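HTH-type transcriptional regulator cbl (Escherichia coli K12, PDB 2FYI) may act as an accessory transcriptional regulator of the cys regulon, a LysR-family DNA-binding protein represented here by its cofactor-binding domain. Local coordinates at residues A[103-111]-A[179-187]. Sequence-based numbering, arbitrary orientation.
Sequences SPLTLESIA and RLDTRHLFD
L185 points its CD1 methyl at helix 107-110, where it meets CD1 of I110 tip to tip at 3.9 Å. This is the tight end, and leucine and isoleucine suit it because their branches present methyls to more than one neighbour: L185 CD1 also touches the L105 carbonyl O. L107 sends CD2 obliquely against the F186 ring, 3.8 Å from CE1, and both side chains also rest on A131 of helix 125-134. A chi1 of -154° swings the L105 side chain away from its own N; CD2 then lies against CG2 of T182 at 3.7 Å, and L180 is crossed at about a right angle. Within the periplasmic-binding-protein-like fold of LysR cofactor-binding domains, the short helix, with T106 at its N-cap position, is thus joined to the loop leaving strand 177-180; I110 and T182 both reach L91 of strand 79-94. Were L185 cut back to an alanine, a gap would probably open between I110 and the H184 ring, whose face CG now covers. Toward solvent the grip slackens: exposed H184 offers NE2 to the L105 carbonyl O in a weak, bent hydrogen bond (3.5 Å, 145°). Farther out, D181 OD1 accepts from R183 N, an Asx turn, while OD2 salt-bridges R183 NH1.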
loop_
_atom_site.group_PDB
_atom_site.type_symbol
_atom_site.label_atom_id
_atom_site.label_comp_id
_atom_site.label_asym_id
_atom_site.label_seq_id
_atom_site.Cartn_x
_atom_site.Cartn_y
_atom_site.Cartn_z
ATOM N N SER A 103 0.534 11.396 30.747
ATOM C CA SER A 103 -0.172 12.607 30.452
ATOM C C SER A 103 0.337 14.006 30.738
ATOM O O SER A 103 0.565 14.370 31.876
ATOM C CB SER A 103 -1.630 12.495 30.867
ATOM O OG SER A 103 -2.366 12.024 29.764
ATOM N N PRO A 104 0.799 14.635 29.674
ATOM C CA PRO A 104 0.566 15.379 28.503
ATOM C C PRO A 104 1.496 14.469 27.704
ATOM O O PRO A 104 2.425 13.864 28.228
ATOM C CB PRO A 104 1.193 16.747 28.783
ATOM C CG PRO A 104 1.682 16.698 30.146
ATOM C CD PRO A 104 1.964 15.225 30.337
ATOM N N LEU A 105 1.222 14.292 26.445
ATOM C CA LEU A 105 2.021 13.416 25.645
ATOM C C LEU A 105 3.070 14.359 25.080
ATOM O O LEU A 105 2.703 15.395 24.553
ATOM C CB LEU A 105 1.088 12.965 24.551
ATOM C CG LEU A 105 1.281 11.662 23.835
ATOM C CD1 LEU A 105 1.389 10.564 24.843
ATOM C CD2 LEU A 105 0.034 11.530 23.035
ATOM N N THR A 106 4.356 14.073 25.221
ATOM C CA THR A 106 5.378 14.991 24.675
ATOM C C THR A 106 6.196 14.257 23.623
ATOM O O THR A 106 6.101 13.006 23.504
ATOM C CB THR A 106 6.335 15.457 25.753
ATOM O OG1 THR A 106 7.109 14.334 26.196
ATOM C CG2 THR A 106 5.591 16.071 26.943
ATOM N N LEU A 107 6.987 15.003 22.854
ATOM C CA LEU A 107 7.809 14.390 21.798
ATOM C C LEU A 107 8.801 13.437 22.416
ATOM O O LEU A 107 8.929 12.292 21.996
ATOM C CB LEU A 107 8.544 15.438 20.993
ATOM C CG LEU A 107 7.679 16.028 19.886
ATOM C CD1 LEU A 107 8.274 17.315 19.270
ATOM C CD2 LEU A 107 7.480 14.981 18.838
ATOM N N GLU A 108 9.462 13.946 23.442
ATOM C CA GLU A 108 10.417 13.232 24.264
ATOM C C GLU A 108 9.884 11.886 24.801
ATOM O O GLU A 108 10.616 10.890 24.834
ATOM C CB GLU A 108 10.832 14.172 25.390
ATOM C CG GLU A 108 11.179 15.633 24.917
ATOM C CD GLU A 108 9.963 16.561 24.637
ATOM O OE1 GLU A 108 8.825 16.084 24.456
ATOM O OE2 GLU A 108 10.156 17.792 24.570
ATOM N N SER A 109 8.616 11.846 25.202
ATOM C CA SER A 109 7.982 10.623 25.626
ATOM C C SER A 109 7.817 9.694 24.457
ATOM O O SER A 109 8.115 8.508 24.528
ATOM C CB SER A 109 6.604 10.892 26.141
ATOM O OG SER A 109 6.696 11.529 27.380
ATOM N N ILE A 110 7.256 10.204 23.375
ATOM C CA ILE A 110 6.973 9.317 22.291
ATOM C C ILE A 110 8.304 8.769 21.807
ATOM O O ILE A 110 8.384 7.622 21.361
ATOM C CB ILE A 110 6.244 10.060 21.187
ATOM C CG1 ILE A 110 4.893 10.560 21.725
ATOM C CG2 ILE A 110 6.111 9.196 19.930
ATOM C CD1 ILE A 110 4.028 11.334 20.684
ATOM N N ALA A 111 9.368 9.559 21.920
ATOM C CA ALA A 111 10.617 9.163 21.273
ATOM C C ALA A 111 11.253 7.893 21.864
ATOM O O ALA A 111 12.104 7.263 21.238
ATOM C CB ALA A 111 11.591 10.303 21.254
ATOM N N ARG A 179 -6.679 5.929 19.223
ATOM C CA ARG A 179 -5.927 7.056 18.652
ATOM C C ARG A 179 -5.692 8.154 19.694
ATOM O O ARG A 179 -6.627 8.646 20.271
ATOM C CB ARG A 179 -6.671 7.614 17.438
ATOM C CG ARG A 179 -6.297 6.927 16.142
ATOM C CD ARG A 179 -7.482 6.728 15.154
ATOM N NE ARG A 179 -7.107 5.813 14.057
ATOM C CZ ARG A 179 -6.346 6.161 13.003
ATOM N NH1 ARG A 179 -5.908 7.419 12.868
ATOM N NH2 ARG A 179 -6.036 5.260 12.069
ATOM N N LEU A 180 -4.453 8.523 19.964
ATOM C CA LEU A 180 -4.208 9.622 20.894
ATOM C C LEU A 180 -3.876 10.889 20.097
ATOM O O LEU A 180 -3.150 10.837 19.077
ATOM C CB LEU A 180 -3.086 9.275 21.857
ATOM C CG LEU A 180 -3.197 7.959 22.652
ATOM C CD1 LEU A 180 -2.051 7.699 23.628
ATOM C CD2 LEU A 180 -4.506 7.967 23.365
ATOM N N ASP A 181 -4.431 12.017 20.528
ATOM C CA ASP A 181 -4.375 13.260 19.762
ATOM C C ASP A 181 -2.995 13.896 19.910
ATOM O O ASP A 181 -2.570 14.207 21.021
ATOM C CB ASP A 181 -5.462 14.207 20.293
ATOM C CG ASP A 181 -5.385 15.627 19.690
ATOM O OD1 ASP A 181 -4.279 16.071 19.322
ATOM O OD2 ASP A 181 -6.431 16.322 19.597
ATOM N N THR A 182 -2.291 14.095 18.798
ATOM C CA THR A 182 -0.977 14.728 18.850
ATOM C C THR A 182 -0.842 15.939 17.935
ATOM O O THR A 182 0.244 16.231 17.457
ATOM C CB THR A 182 0.154 13.734 18.502
ATOM O OG1 THR A 182 -0.018 13.243 17.160
ATOM C CG2 THR A 182 0.163 12.577 19.460
ATOM N N ARG A 183 -1.931 16.650 17.683
ATOM C CA ARG A 183 -1.863 17.836 16.842
ATOM C C ARG A 183 -0.952 18.901 17.435
ATOM O O ARG A 183 -0.343 19.687 16.711
ATOM C CB ARG A 183 -3.240 18.438 16.650
ATOM C CG ARG A 183 -4.137 17.637 15.791
ATOM C CD ARG A 183 -5.611 18.076 15.970
ATOM N NE ARG A 183 -6.542 17.133 15.325
ATOM C CZ ARG A 183 -6.737 15.873 15.729
ATOM N NH1 ARG A 183 -6.073 15.383 16.787
ATOM N NH2 ARG A 183 -7.588 15.088 15.072
ATOM N N HIS A 184 -0.865 18.948 18.751
ATOM C CA HIS A 184 -0.071 19.966 19.363
ATOM C C HIS A 184 1.415 19.649 19.256
ATOM O O HIS A 184 2.234 20.396 19.731
ATOM C CB HIS A 184 -0.494 20.157 20.821
ATOM C CG HIS A 184 -0.325 18.936 21.665
ATOM N ND1 HIS A 184 -1.015 17.766 21.430
ATOM C CD2 HIS A 184 0.452 18.701 22.749
ATOM C CE1 HIS A 184 -0.662 16.860 22.323
ATOM N NE2 HIS A 184 0.242 17.395 23.123
ATOM N N LEU A 185 1.779 18.556 18.615
ATOM C CA LEU A 185 3.170 18.122 18.635
ATOM C C LEU A 185 3.776 18.109 17.263
ATOM O O LEU A 185 4.975 18.231 17.133
ATOM C CB LEU A 185 3.298 16.712 19.206
ATOM C CG LEU A 185 2.794 16.517 20.627
ATOM C CD1 LEU A 185 3.143 15.091 21.021
ATOM C CD2 LEU A 185 3.413 17.514 21.540
ATOM N N PHE A 186 2.958 17.913 16.243
ATOM C CA PHE A 186 3.442 17.952 14.871
ATOM C C PHE A 186 2.747 19.039 14.047
ATOM O O PHE A 186 1.619 19.436 14.354
ATOM C CB PHE A 186 3.193 16.617 14.231
ATOM C CG PHE A 186 3.770 15.486 14.990
ATOM C CD1 PHE A 186 5.123 15.180 14.879
ATOM C CD2 PHE A 186 2.973 14.703 15.810
ATOM C CE1 PHE A 186 5.676 14.098 15.592
ATOM C CE2 PHE A 186 3.527 13.622 16.529
ATOM C CZ PHE A 186 4.878 13.322 16.421
ATOM N N ASP A 187 3.399 19.521 12.996
ATOM C CA ASP A 187 2.722 20.441 12.089
ATOM C C ASP A 187 1.753 19.750 11.134
ATOM O O ASP A 187 1.866 18.533 10.882
ATOM C CB ASP A 187 3.739 21.261 11.307
ATOM C CG ASP A 187 4.514 22.203 12.201
ATOM O OD1 ASP A 187 4.054 22.405 13.367
ATOM O OD2 ASP A 187 5.572 22.725 11.757
#